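PDB 4NAR: putative uronate isomerase from Thermotoga maritima, which is of unsettled function but belongs to the lactate racemase family and may interconvert the enantiomers of lactate or of a related hydroxy acid. Local coordinates for residues K30-V35 against R59-F64; F179-V184 against V349-I354; A235-E240 against E250-L255; L268-Q273 against E402-E407. All blocks are in the same frame, centred on the assembly; numbering follows the deposited sequence.

How the contacts relate
From the N terminus, contact 1 closes first: 23 residues, mostly helix, separate its segments, which meet where two neighbouring parallel strands of the seven-stranded mixed sheet begin. Contact 2 then opens at 179-184 and closes only at 349-354, a span of 164 residues that brings two helices together. Contact 3 is nested inside that span; nine residues, all helix, separate its segments. Its strand belongs to the same mixed sheet as contact 1, nearest atoms about 10 Å away, and its helix packs against it. Contact 4 opens after contact 3 has closed, within the span of contact 2, and closes beyond it, so these two cross. It ties a loop to the separate five-stranded parallel sheet.

Contact 1: residues K30-V35 against R59-F64; sequences KKVLVV and RGLKEF
K31 and E63 stand side by side on one face of a parallel strand pair, while V32 and F64 occupy the other. The K31 side chain leaves the sheet at CB, and its CG then rests on E63 CB at 3.7 Å. Bends at chi2 and chi3 carry CD and CE along the glutamate, CE coming within 3.6 Å of E63 OE1. NZ is 4.3 Å from E63 OE1, beyond a salt bridge; its salt-bridge partner is D141, and F142 adds a cation-pi contact. If an alanine stood here, D141 would probably be left without its positive mate and the aliphatic cover along E63 would be lost.

The backbone fixes the register. V32 N donates to E63 O at 2.8 Å, and K30 O receives E63 N together with a weak bond from K62 N. On the opposite face the F64 ring, with CG anti to the backbone N (chi1 -172°), reaches V34: F64 CZ lies 3.5 Å from V34 CG2, and F64 CD2 is 3.9 Å from V32 CG1. Helix 45-58 connects the two strands in a beta-alpha-beta unit, and G60 is the C-prime residue of the Schellman motif that ends the helix. The two faces thus differ in chemistry: an apolar one built from V32, V34 and F64, and one where the K31 methylenes run alongside the E63 carboxylate, the ammonium going to D141 and E63 OE1 to H65 NE2.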
loop_
_atom_site.group_PDB
_atom_site.type_symbol
_atom_site.label_atom_id
_atom_site.label_comp_id
_atom_site.label_asym_id
_atom_site.label_seq_id
_atom_site.Cartn_x
_atom_site.Cartn_y
_atom_site.Cartn_z
ATOM N N LYS A 30 -12.318 -12.815 25.396
ATOM C CA LYS A 30 -13.730 -12.578 25.143
ATOM C C LYS A 30 -13.862 -11.586 23.990
ATOM O O LYS A 30 -14.620 -11.834 23.062
ATOM C CB LYS A 30 -14.495 -12.131 26.404
ATOM C CG LYS A 30 -13.633 -11.488 27.469
ATOM C CD LYS A 30 -14.366 -11.356 28.808
ATOM C CE LYS A 30 -15.391 -10.225 28.798
ATOM N NZ LYS A 30 -15.312 -9.375 30.031
ATOM N N LYS A 31 -13.087 -10.500 24.038
ATOM C CA LYS A 31 -13.099 -9.445 23.015
ATOM C C LYS A 31 -11.768 -9.394 22.243
ATOM O O LYS A 31 -10.696 -9.201 22.835
ATOM C CB LYS A 31 -13.347 -8.083 23.675
ATOM C CG LYS A 31 -14.759 -7.527 23.572
ATOM C CD LYS A 31 -14.692 -6.128 22.952
ATOM C CE LYS A 31 -15.678 -5.144 23.570
ATOM N NZ LYS A 31 -15.494 -3.784 22.954
ATOM N N VAL A 32 -11.850 -9.539 20.922
ATOM C CA VAL A 32 -10.683 -9.567 20.050
ATOM C C VAL A 32 -10.864 -8.595 18.870
ATOM O O VAL A 32 -11.986 -8.363 18.418
ATOM C CB VAL A 32 -10.472 -11.012 19.534
ATOM C CG1 VAL A 32 -10.161 -11.060 18.046
ATOM C CG2 VAL A 32 -9.413 -11.732 20.355
ATOM N N LEU A 33 -9.767 -8.013 18.381
ATOM C CA LEU A 33 -9.817 -7.158 17.195
ATOM C C LEU A 33 -8.884 -7.684 16.114
ATOM O O LEU A 33 -7.698 -7.969 16.379
ATOM C CB LEU A 33 -9.439 -5.708 17.537
ATOM C CG LEU A 33 -9.354 -4.681 16.392
ATOM C CD1 LEU A 33 -10.701 -4.514 15.691
ATOM C CD2 LEU A 33 -8.853 -3.328 16.884
ATOM N N VAL A 34 -9.411 -7.809 14.895
ATOM C CA VAL A 34 -8.589 -8.196 13.759
ATOM C C VAL A 34 -8.512 -7.052 12.760
ATOM O O VAL A 34 -9.520 -6.664 12.151
ATOM C CB VAL A 34 -9.091 -9.498 13.063
ATOM C CG1 VAL A 34 -8.236 -9.819 11.825
ATOM C CG2 VAL A 34 -9.076 -10.663 14.038
ATOM N N VAL A 35 -7.305 -6.512 12.606
ATOM C CA VAL A 35 -7.016 -5.480 11.618
ATOM C C VAL A 35 -6.476 -6.176 10.357
ATOM O O VAL A 35 -5.524 -6.971 10.437
ATOM C CB VAL A 35 -6.008 -4.432 12.182
ATOM C CG1 VAL A 35 -5.700 -3.364 11.147
ATOM C CG2 VAL A 35 -6.564 -3.777 13.460
ATOM N N ARG A 59 -12.137 -21.563 22.273
ATOM C CA ARG A 59 -11.642 -21.149 23.581
ATOM C C ARG A 59 -12.483 -20.054 24.238
ATOM O O ARG A 59 -12.013 -19.367 25.148
ATOM C CB ARG A 59 -10.176 -20.722 23.494
ATOM C CG ARG A 59 -9.200 -21.880 23.677
ATOM C CD ARG A 59 -7.741 -21.415 23.623
ATOM N NE ARG A 59 -7.528 -20.153 24.335
ATOM C CZ ARG A 59 -7.125 -20.055 25.602
ATOM N NH1 ARG A 59 -6.879 -21.150 26.312
ATOM N NH2 ARG A 59 -6.966 -18.854 26.160
ATOM N N GLY A 60 -13.720 -19.891 23.770
ATOM C CA GLY A 60 -14.684 -19.020 24.429
ATOM C C GLY A 60 -14.704 -17.553 24.024
ATOM O O GLY A 60 -15.033 -16.685 24.837
ATOM N N LEU A 61 -14.361 -17.269 22.772
ATOM C CA LEU A 61 -14.467 -15.914 22.235
ATOM C C LEU A 61 -15.898 -15.367 22.322
ATOM O O LEU A 61 -16.848 -16.017 21.881
ATOM C CB LEU A 61 -14.015 -15.899 20.777
ATOM C CG LEU A 61 -14.200 -14.592 20.015
ATOM C CD1 LEU A 61 -13.212 -13.557 20.532
ATOM C CD2 LEU A 61 -14.019 -14.832 18.520
ATOM N N LYS A 62 -16.051 -14.172 22.883
ATOM C CA LYS A 62 -17.362 -13.526 22.922
ATOM C C LYS A 62 -17.583 -12.542 21.761
ATOM O O LYS A 62 -18.668 -12.469 21.180
ATOM C CB LYS A 62 -17.562 -12.817 24.262
ATOM C CG LYS A 62 -17.554 -13.762 25.465
ATOM C CD LYS A 62 -18.712 -14.762 25.387
ATOM C CE LYS A 62 -18.273 -16.175 25.786
ATOM N NZ LYS A 62 -19.018 -17.217 24.997
ATOM N N GLU A 63 -16.540 -11.797 21.417
ATOM C CA GLU A 63 -16.660 -10.726 20.438
ATOM C C GLU A 63 -15.475 -10.657 19.472
ATOM O O GLU A 63 -14.316 -10.508 19.882
ATOM C CB GLU A 63 -16.801 -9.403 21.166
ATOM C CG GLU A 63 -18.046 -8.666 20.812
ATOM C CD GLU A 63 -18.586 -7.871 21.978
ATOM O OE1 GLU A 63 -18.549 -6.619 21.918
ATOM O OE2 GLU A 63 -19.053 -8.505 22.951
ATOM N N PHE A 64 -15.782 -10.753 18.186
ATOM C CA PHE A 64 -14.774 -10.780 17.141
ATOM C C PHE A 64 -15.000 -9.556 16.261
ATOM O O PHE A 64 -15.878 -9.550 15.388
ATOM C CB PHE A 64 -14.934 -12.067 16.330
ATOM C CG PHE A 64 -13.835 -12.309 15.332
ATOM C CD1 PHE A 64 -13.970 -11.889 14.008
ATOM C CD2 PHE A 64 -12.669 -12.975 15.717
ATOM C CE1 PHE A 64 -12.939 -12.127 13.078
ATOM C CE2 PHE A 64 -11.635 -13.218 14.805
ATOM C CZ PHE A 64 -11.766 -12.803 13.484
#

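Contact 2: residues F179-V184 against V349-I354; sequences FHWAAV and VAAHVI. With SO4 (sulfate ion), chain B.
Helices 173-186 and 347-357 pack side by side next to a sulfate site, with H180, W181 and V184 facing A350, A351 and I354. The axes of the two short segments approach to 8.8 Å, with 33° between their directions. This closeness rests on alanine: A351 CB sits 3.6 Å from the backbone H180 O and 3.9 Å from V184 CB. W181, its CG anti to the backbone N (chi1 -169°), swings the six-membered end of the indole across the interface, where CZ3 lies 3.9 Å from A350 CB. W181 NE1 is held by D125. Further along, V184 CG2 meets I354 CG2 at 3.8 Å, the two side chains crossing at about a right angle.

The H180 ring has F179 CE1 over the centre of one face. At the ring's edge, near its plane, H180 NE2 donates to sulfate O1 at 2.8 Å, nearly straight at 163°. T72, W283 and N348 also bind the ion, and S156 makes a weak bond to H180 ND1. With a leucine in its place, sulfate O1 would probably lose this donor and F179 its flat neighbour. An anion site gathered from distant parts of the chain is consistent with the substrate pocket of a lactate racemase-like enzyme, although the sulfate itself probably came from crystallisation.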
loop_
_atom_site.group_PDB
_atom_site.type_symbol
_atom_site.label_atom_id
_atom_site.label_comp_id
_atom_site.label_asym_id
_atom_site.label_seq_id
_atom_site.Cartn_x
_atom_site.Cartn_y
_atom_site.Cartn_z
ATOM N N PHE A 179 4.908 11.114 5.612
ATOM C CA PHE A 179 5.757 10.027 5.131
ATOM C C PHE A 179 5.759 9.931 3.604
ATOM O O PHE A 179 6.794 9.642 2.999
ATOM C CB PHE A 179 5.494 8.679 5.840
ATOM C CG PHE A 179 4.413 7.823 5.216
ATOM C CD1 PHE A 179 4.610 7.169 3.998
ATOM C CD2 PHE A 179 3.224 7.596 5.902
ATOM C CE1 PHE A 179 3.625 6.358 3.448
ATOM C CE2 PHE A 179 2.233 6.773 5.362
ATOM C CZ PHE A 179 2.435 6.154 4.132
ATOM N N HIS A 180 4.608 10.184 2.988
ATOM C CA HIS A 180 4.534 10.174 1.529
ATOM C C HIS A 180 5.472 11.223 0.918
ATOM O O HIS A 180 6.166 10.949 -0.066
ATOM C CB HIS A 180 3.096 10.376 1.046
ATOM C CG HIS A 180 2.287 9.118 1.027
ATOM N ND1 HIS A 180 2.560 8.067 0.172
ATOM C CD2 HIS A 180 1.202 8.741 1.750
ATOM C CE1 HIS A 180 1.685 7.096 0.373
ATOM N NE2 HIS A 180 0.850 7.482 1.326
ATOM N N TRP A 181 5.511 12.411 1.517
ATOM C CA TRP A 181 6.370 13.467 1.009
ATOM C C TRP A 181 7.847 13.171 1.259
ATOM O O TRP A 181 8.688 13.410 0.389
ATOM C CB TRP A 181 5.985 14.817 1.622
ATOM C CG TRP A 181 6.666 15.975 0.951
ATOM C CD1 TRP A 181 7.582 16.829 1.513
ATOM C CD2 TRP A 181 6.511 16.394 -0.412
ATOM N NE1 TRP A 181 7.997 17.756 0.583
ATOM C CE2 TRP A 181 7.352 17.511 -0.617
ATOM C CE3 TRP A 181 5.726 15.945 -1.488
ATOM C CZ2 TRP A 181 7.446 18.183 -1.841
ATOM C CZ3 TRP A 181 5.818 16.612 -2.717
ATOM C CH2 TRP A 181 6.671 17.718 -2.878
ATOM N N ALA A 182 8.160 12.674 2.458
ATOM C CA ALA A 182 9.516 12.242 2.795
ATOM C C ALA A 182 9.995 11.224 1.760
ATOM O O ALA A 182 11.121 11.315 1.253
ATOM C CB ALA A 182 9.552 11.626 4.202
ATOM N N ALA A 183 9.120 10.273 1.436
ATOM C CA ALA A 183 9.453 9.203 0.501
ATOM C C ALA A 183 9.718 9.734 -0.897
ATOM O O ALA A 183 10.678 9.328 -1.555
ATOM C CB ALA A 183 8.329 8.150 0.466
ATOM N N VAL A 184 8.859 10.627 -1.367
ATOM C CA VAL A 184 8.981 11.103 -2.740
ATOM C C VAL A 184 10.227 11.991 -2.962
ATOM O O VAL A 184 10.760 12.064 -4.082
ATOM C CB VAL A 184 7.685 11.783 -3.250
ATOM C CG1 VAL A 184 7.651 13.267 -2.837
ATOM C CG2 VAL A 184 7.556 11.608 -4.789
ATOM N N VAL A 349 -1.446 13.682 -2.412
ATOM C CA VAL A 349 -1.716 13.892 -3.836
ATOM C C VAL A 349 -0.467 14.373 -4.603
ATOM O O VAL A 349 -0.167 13.876 -5.702
ATOM C CB VAL A 349 -2.852 14.918 -4.043
ATOM C CG1 VAL A 349 -3.023 15.257 -5.534
ATOM C CG2 VAL A 349 -4.155 14.400 -3.437
ATOM N N ALA A 350 0.255 15.334 -4.024
ATOM C CA ALA A 350 1.473 15.829 -4.657
ATOM C C ALA A 350 2.462 14.685 -4.876
ATOM O O ALA A 350 3.024 14.526 -5.972
ATOM C CB ALA A 350 2.117 16.949 -3.819
ATOM N N ALA A 351 2.674 13.881 -3.835
ATOM C CA ALA A 351 3.608 12.760 -3.944
ATOM C C ALA A 351 3.123 11.741 -4.993
ATOM O O ALA A 351 3.917 11.224 -5.795
ATOM C CB ALA A 351 3.824 12.093 -2.565
ATOM N N HIS A 352 1.818 11.470 -4.988
ATOM C CA HIS A 352 1.216 10.487 -5.896
ATOM C C HIS A 352 1.499 10.810 -7.368
ATOM O O HIS A 352 1.949 9.963 -8.152
ATOM C CB HIS A 352 -0.294 10.457 -5.685
ATOM C CG HIS A 352 -1.058 9.895 -6.853
ATOM N ND1 HIS A 352 -1.075 8.555 -7.159
ATOM C CD2 HIS A 352 -1.850 10.509 -7.770
ATOM C CE1 HIS A 352 -1.845 8.357 -8.226
ATOM N NE2 HIS A 352 -2.316 9.523 -8.614
ATOM N N VAL A 353 1.210 12.056 -7.717
ATOM C CA VAL A 353 1.404 12.585 -9.057
ATOM C C VAL A 353 2.870 12.428 -9.550
ATOM O O VAL A 353 3.114 11.943 -10.647
ATOM C CB VAL A 353 0.864 14.048 -9.083
ATOM C CG1 VAL A 353 1.795 14.984 -9.811
ATOM C CG2 VAL A 353 -0.574 14.069 -9.616
ATOM N N ILE A 354 3.841 12.803 -8.729
ATOM C CA ILE A 354 5.243 12.600 -9.075
ATOM C C ILE A 354 5.535 11.111 -9.218
ATOM O O ILE A 354 6.207 10.682 -10.166
ATOM C CB ILE A 354 6.171 13.149 -7.985
ATOM C CG1 ILE A 354 5.918 14.647 -7.758
ATOM C CG2 ILE A 354 7.645 12.873 -8.346
ATOM C CD1 ILE A 354 6.603 15.222 -6.497
HETATM S S SO4 B . -2.617 5.805 0.990
HETATM O O1 SO4 B . -1.382 5.816 1.792
HETATM O O2 SO4 B . -3.635 5.001 1.684
HETATM O O3 SO4 B . -3.082 7.186 0.799
HETATM O O4 SO4 B . -2.337 5.207 -0.333
#

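Contact 3: residues A235-E240 against E250-L255; sequences ALYIDE and EKACEL
The Y237 ring carries K251 CB over one face, in a CH-pi contact 4.1 Å from the ring centroid and 25° off the normal, shifted toward the rim. A252 comes to the edge: its CA lies in the ring plane, while its N approaches Y237 CE2 obliquely at 3.6 Å. The Y4 ring also meets this ring, at a tilt. The ring reaches across because its CG is anti to the carbonyl carbon (chi1 -62°), which points the phenol at the helix.

Beside it, L255 CD2 touches A235 CB at 3.8 Å and lies 4.0 Å from Y237 OH, so this leucine methyl bridges two residues on one side of the strand. The segments run nearly antiparallel, their axes 166° apart: helix 241-259 follows strand 231-240 directly and folds back over the mixed sheet.

No direct hydrogen bond joins the segments. Instead one water donates to both Y237 OH, at 2.7 Å, and K251 O, at 3.0 Å. The hydroxyl is also bonded to E6 OE2, which is consistent with its own proton going to that carboxylate. The phenol thus combines apolar contact through its ring with a polar tip satisfied by a water and a carboxylate.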
loop_
_atom_site.group_PDB
_atom_site.type_symbol
_atom_site.label_atom_id
_atom_site.label_comp_id
_atom_site.label_asym_id
_atom_site.label_seq_id
_atom_site.Cartn_x
_atom_site.Cartn_y
_atom_site.Cartn_z
ATOM N N ALA A 235 4.876 -17.722 3.192
ATOM C CA ALA A 235 5.296 -17.563 4.587
ATOM C C ALA A 235 4.296 -16.760 5.399
ATOM O O ALA A 235 3.650 -15.845 4.883
ATOM C CB ALA A 235 6.670 -16.901 4.678
ATOM N N LEU A 236 4.196 -17.110 6.677
ATOM C CA LEU A 236 3.399 -16.370 7.641
ATOM C C LEU A 236 4.281 -16.169 8.873
ATOM O O LEU A 236 4.528 -17.118 9.631
ATOM C CB LEU A 236 2.140 -17.167 8.015
ATOM C CG LEU A 236 0.833 -16.406 8.299
ATOM C CD1 LEU A 236 0.020 -17.085 9.417
ATOM C CD2 LEU A 236 1.056 -14.923 8.613
ATOM N N TYR A 237 4.792 -14.956 9.060
ATOM C CA TYR A 237 5.664 -14.686 10.196
ATOM C C TYR A 237 4.845 -14.092 11.341
ATOM O O TYR A 237 4.381 -12.942 11.266
ATOM C CB TYR A 237 6.812 -13.766 9.783
ATOM C CG TYR A 237 7.703 -14.380 8.732
ATOM C CD1 TYR A 237 8.087 -15.716 8.816
ATOM C CD2 TYR A 237 8.154 -13.638 7.644
ATOM C CE1 TYR A 237 8.907 -16.299 7.848
ATOM C CE2 TYR A 237 8.966 -14.208 6.670
ATOM C CZ TYR A 237 9.344 -15.543 6.779
ATOM O OH TYR A 237 10.159 -16.128 5.823
ATOM N N ILE A 238 4.658 -14.880 12.397
ATOM C CA ILE A 238 3.824 -14.477 13.521
ATOM C C ILE A 238 4.699 -13.991 14.672
ATOM O O ILE A 238 5.632 -14.681 15.072
ATOM C CB ILE A 238 2.951 -15.652 14.005
ATOM C CG1 ILE A 238 2.172 -16.255 12.824
ATOM C CG2 ILE A 238 2.025 -15.204 15.143
ATOM C CD1 ILE A 238 1.105 -17.286 13.210
ATOM N N ASP A 239 4.405 -12.811 15.210
ATOM C CA ASP A 239 5.224 -12.266 16.274
ATOM C C ASP A 239 4.414 -11.300 17.129
ATOM O O ASP A 239 3.236 -11.048 16.848
ATOM C CB ASP A 239 6.457 -11.593 15.683
ATOM C CG ASP A 239 7.611 -11.515 16.671
ATOM O OD1 ASP A 239 7.351 -11.554 17.908
ATOM O OD2 ASP A 239 8.773 -11.392 16.211
ATOM N N GLU A 240 5.024 -10.762 18.179
ATOM C CA GLU A 240 4.239 -10.024 19.172
ATOM C C GLU A 240 4.830 -8.654 19.537
ATOM O O GLU A 240 6.050 -8.494 19.671
ATOM C CB GLU A 240 4.012 -10.884 20.439
ATOM C CG GLU A 240 3.255 -10.144 21.558
ATOM C CD GLU A 240 2.773 -11.036 22.714
ATOM O OE1 GLU A 240 3.226 -12.202 22.842
ATOM O OE2 GLU A 240 1.930 -10.550 23.514
ATOM N N GLU A 250 11.293 -7.592 8.894
ATOM C CA GLU A 250 12.640 -7.776 8.349
ATOM C C GLU A 250 12.796 -9.148 7.694
ATOM O O GLU A 250 13.384 -9.282 6.611
ATOM C CB GLU A 250 13.703 -7.552 9.424
ATOM C CG GLU A 250 14.058 -6.091 9.572
ATOM C CD GLU A 250 14.672 -5.751 10.929
ATOM O OE1 GLU A 250 14.725 -6.641 11.823
ATOM O OE2 GLU A 250 15.100 -4.582 11.095
ATOM N N LYS A 251 12.260 -10.169 8.349
ATOM C CA LYS A 251 12.256 -11.491 7.764
ATOM C C LYS A 251 11.446 -11.471 6.479
ATOM O O LYS A 251 11.889 -12.011 5.456
ATOM C CB LYS A 251 11.684 -12.514 8.740
ATOM C CG LYS A 251 12.759 -13.317 9.470
ATOM C CD LYS A 251 12.772 -12.995 10.976
ATOM C CE LYS A 251 13.363 -14.148 11.815
ATOM N NZ LYS A 251 13.092 -13.967 13.289
ATOM N N ALA A 252 10.265 -10.853 6.541
ATOM C CA ALA A 252 9.389 -10.743 5.378
ATOM C C ALA A 252 10.115 -10.136 4.182
ATOM O O ALA A 252 10.044 -10.667 3.072
ATOM C CB ALA A 252 8.164 -9.911 5.709
ATOM N N CYS A 253 10.813 -9.026 4.413
ATOM C CA CYS A 253 11.502 -8.315 3.337
ATOM C C CYS A 253 12.600 -9.152 2.664
ATOM O O CYS A 253 12.806 -9.066 1.442
ATOM C CB CYS A 253 12.111 -7.021 3.875
ATOM S SG CYS A 253 10.897 -5.753 4.300
ATOM N N GLU A 254 13.306 -9.947 3.467
ATOM C CA GLU A 254 14.342 -10.834 2.948
ATOM C C GLU A 254 13.756 -11.878 1.994
ATOM O O GLU A 254 14.345 -12.167 0.957
ATOM C CB GLU A 254 15.122 -11.506 4.081
ATOM C CG GLU A 254 16.307 -12.327 3.589
ATOM C CD GLU A 254 17.107 -11.615 2.476
ATOM O OE1 GLU A 254 17.685 -10.530 2.747
ATOM O OE2 GLU A 254 17.159 -12.139 1.331
ATOM N N LEU A 255 12.582 -12.415 2.323
ATOM C CA LEU A 255 11.939 -13.383 1.441
ATOM C C LEU A 255 11.369 -12.693 0.204
ATOM O O LEU A 255 11.630 -13.128 -0.935
ATOM C CB LEU A 255 10.848 -14.184 2.163
ATOM C CG LEU A 255 10.236 -15.266 1.253
ATOM C CD1 LEU A 255 11.323 -16.202 0.695
ATOM C CD2 LEU A 255 9.129 -16.064 1.945
HETATM O O HOH W 1 12.601 -14.918 5.585
#

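Contact 4: residues L268-Q273 against E402-E407; sequences LRRAVQ and EDFMDE
R270 and F404 cross at about a right angle, yet their flat ends are close to parallel, the guanidinium and ring planes lying 19° apart. They overlap only at a rim: F404 CE1 sits over one face of the guanidinium, 3.4 Å from R270 CZ, and the charged group projects beyond that corner of the phenyl. V272 takes the opposite side of the ring. Its CG2, anti to the carbonyl carbon, stands almost exactly above the centre in a CH-pi contact, 3.5 Å from the centroid and 10° off the normal. F404 is therefore flanked by a methyl on one side and by an offset cation on the other.

Both flanking side chains come from strand 268-274 of the five-stranded parallel sheet, whereas F404 belongs to the loop leading into the neighbouring outermost strand, 409-412. A271, between them in sequence, points away from this loop, as strand alternation requires. V272 also touches I305 and Y307 of strand 302-308.

In the guanidinium plane, D403 O comes within 2.8 Å of R270 NH2, but the angle is too poor for a hydrogen bond. D406 OD1 is 4.0 Å from R270 NH2, beyond a salt bridge. S409 OG bonds to both R270 NE and D406 OD1, linking the two charged groups through a hydroxyl.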
loop_
_atom_site.group_PDB
_atom_site.type_symbol
_atom_site.label_atom_id
_atom_site.label_comp_id
_atom_site.label_asym_id
_atom_site.label_seq_id
_atom_site.Cartn_x
_atom_site.Cartn_y
_atom_site.Cartn_z
ATOM N N LEU A 268 13.151 -1.523 -21.601
ATOM C CA LEU A 268 11.917 -1.725 -22.361
ATOM C C LEU A 268 11.500 -0.473 -23.124
ATOM O O LEU A 268 11.605 0.638 -22.602
ATOM C CB LEU A 268 10.775 -2.151 -21.437
ATOM C CG LEU A 268 10.925 -3.473 -20.683
ATOM C CD1 LEU A 268 9.687 -3.715 -19.816
ATOM C CD2 LEU A 268 11.164 -4.627 -21.660
ATOM N N ARG A 269 11.012 -0.649 -24.350
ATOM C CA ARG A 269 10.458 0.473 -25.100
ATOM C C ARG A 269 8.942 0.544 -24.878
ATOM O O ARG A 269 8.334 1.615 -24.940
ATOM C CB ARG A 269 10.829 0.382 -26.588
ATOM C CG ARG A 269 9.647 0.570 -27.541
ATOM C CD ARG A 269 10.015 1.359 -28.801
ATOM N NE ARG A 269 10.489 2.718 -28.507
ATOM C CZ ARG A 269 9.712 3.745 -28.146
ATOM N NH1 ARG A 269 8.393 3.593 -28.005
ATOM N NH2 ARG A 269 10.263 4.934 -27.916
ATOM N N ARG A 270 8.347 -0.607 -24.584
ATOM C CA ARG A 270 6.911 -0.694 -24.331
ATOM C C ARG A 270 6.643 -1.700 -23.216
ATOM O O ARG A 270 7.155 -2.826 -23.240
ATOM C CB ARG A 270 6.155 -1.125 -25.596
ATOM C CG ARG A 270 5.574 0.017 -26.416
ATOM C CD ARG A 270 5.815 -0.154 -27.923
ATOM N NE ARG A 270 5.295 -1.416 -28.446
ATOM C CZ ARG A 270 4.084 -1.573 -28.977
ATOM N NH1 ARG A 270 3.242 -0.545 -29.048
ATOM N NH2 ARG A 270 3.707 -2.763 -29.428
ATOM N N ALA A 271 5.846 -1.288 -22.237
ATOM C CA ALA A 271 5.386 -2.191 -21.186
ATOM C C ALA A 271 3.893 -1.986 -20.992
ATOM O O ALA A 271 3.439 -0.856 -20.750
ATOM C CB ALA A 271 6.140 -1.936 -19.875
ATOM N N VAL A 272 3.122 -3.064 -21.126
ATOM C CA VAL A 272 1.702 -3.002 -20.803
ATOM C C VAL A 272 1.490 -3.644 -19.441
ATOM O O VAL A 272 1.716 -4.850 -19.269
ATOM C CB VAL A 272 0.813 -3.713 -21.848
ATOM C CG1 VAL A 272 -0.646 -3.738 -21.389
ATOM C CG2 VAL A 272 0.926 -3.033 -23.211
ATOM N N GLN A 273 1.080 -2.829 -18.471
ATOM C CA GLN A 273 0.735 -3.329 -17.150
ATOM C C GLN A 273 -0.730 -3.779 -17.144
ATOM O O GLN A 273 -1.651 -2.958 -17.175
ATOM C CB GLN A 273 1.010 -2.260 -16.086
ATOM C CG GLN A 273 2.502 -2.064 -15.797
ATOM C CD GLN A 273 3.081 -3.131 -14.866
ATOM O OE1 GLN A 273 2.548 -4.243 -14.747
ATOM N NE2 GLN A 273 4.193 -2.794 -14.206
ATOM N N GLU A 402 -0.929 -9.914 -28.382
ATOM C CA GLU A 402 -0.175 -10.289 -29.584
ATOM C C GLU A 402 0.592 -9.116 -30.192
ATOM O O GLU A 402 1.568 -9.316 -30.913
ATOM C CB GLU A 402 -1.082 -10.934 -30.648
ATOM C CG GLU A 402 -1.581 -12.328 -30.296
ATOM C CD GLU A 402 -2.684 -12.307 -29.242
ATOM O OE1 GLU A 402 -3.380 -11.265 -29.120
ATOM O OE2 GLU A 402 -2.848 -13.332 -28.534
ATOM N N ASP A 403 0.143 -7.900 -29.897
ATOM C CA ASP A 403 0.843 -6.697 -30.347
ATOM C C ASP A 403 2.050 -6.375 -29.473
ATOM O O ASP A 403 2.761 -5.416 -29.751
ATOM C CB ASP A 403 -0.099 -5.482 -30.374
ATOM C CG ASP A 403 -1.268 -5.657 -31.346
ATOM O OD1 ASP A 403 -1.096 -6.358 -32.376
ATOM O OD2 ASP A 403 -2.359 -5.101 -31.072
ATOM N N PHE A 404 2.299 -7.161 -28.425
ATOM C CA PHE A 404 3.383 -6.802 -27.503
ATOM C C PHE A 404 4.394 -7.907 -27.228
ATOM O O PHE A 404 4.864 -8.044 -26.093
ATOM C CB PHE A 404 2.830 -6.212 -26.185
ATOM C CG PHE A 404 2.051 -4.936 -26.383
ATOM C CD1 PHE A 404 2.684 -3.701 -26.336
ATOM C CD2 PHE A 404 0.695 -4.974 -26.671
ATOM C CE1 PHE A 404 1.967 -2.515 -26.543
ATOM C CE2 PHE A 404 -0.027 -3.796 -26.879
ATOM C CZ PHE A 404 0.610 -2.566 -26.812
HETATM N N MSE A 405 4.749 -8.665 -28.266
HETATM C CA MSE A 405 5.688 -9.782 -28.112
HETATM C C MSE A 405 7.037 -9.539 -28.779
HETATM O O MSE A 405 7.913 -10.407 -28.766
HETATM C CB MSE A 405 5.087 -11.070 -28.670
HETATM C CG MSE A 405 3.570 -11.115 -28.625
HETATM SE SE MSE A 405 2.894 -12.715 -27.713
HETATM C CE MSE A 405 2.853 -12.040 -25.865
ATOM N N ASP A 406 7.195 -8.364 -29.373
ATOM C CA ASP A 406 8.456 -7.962 -29.988
ATOM C C ASP A 406 9.575 -7.902 -28.941
ATOM O O ASP A 406 9.310 -7.894 -27.731
ATOM C CB ASP A 406 8.277 -6.610 -30.669
ATOM C CG ASP A 406 6.969 -5.938 -30.273
ATOM O OD1 ASP A 406 7.000 -5.052 -29.388
ATOM O OD2 ASP A 406 5.904 -6.306 -30.830
ATOM N N GLU A 407 10.821 -7.872 -29.403
ATOM C CA GLU A 407 11.958 -8.006 -28.491
ATOM C C GLU A 407 11.966 -7.031 -27.301
ATOM O O GLU A 407 12.336 -7.432 -26.191
ATOM C CB GLU A 407 13.282 -7.940 -29.255
ATOM C CG GLU A 407 13.596 -6.580 -29.841
ATOM C CD GLU A 407 14.767 -6.620 -30.801
ATOM O OE1 GLU A 407 14.692 -7.375 -31.798
ATOM O OE2 GLU A 407 15.762 -5.900 -30.558
#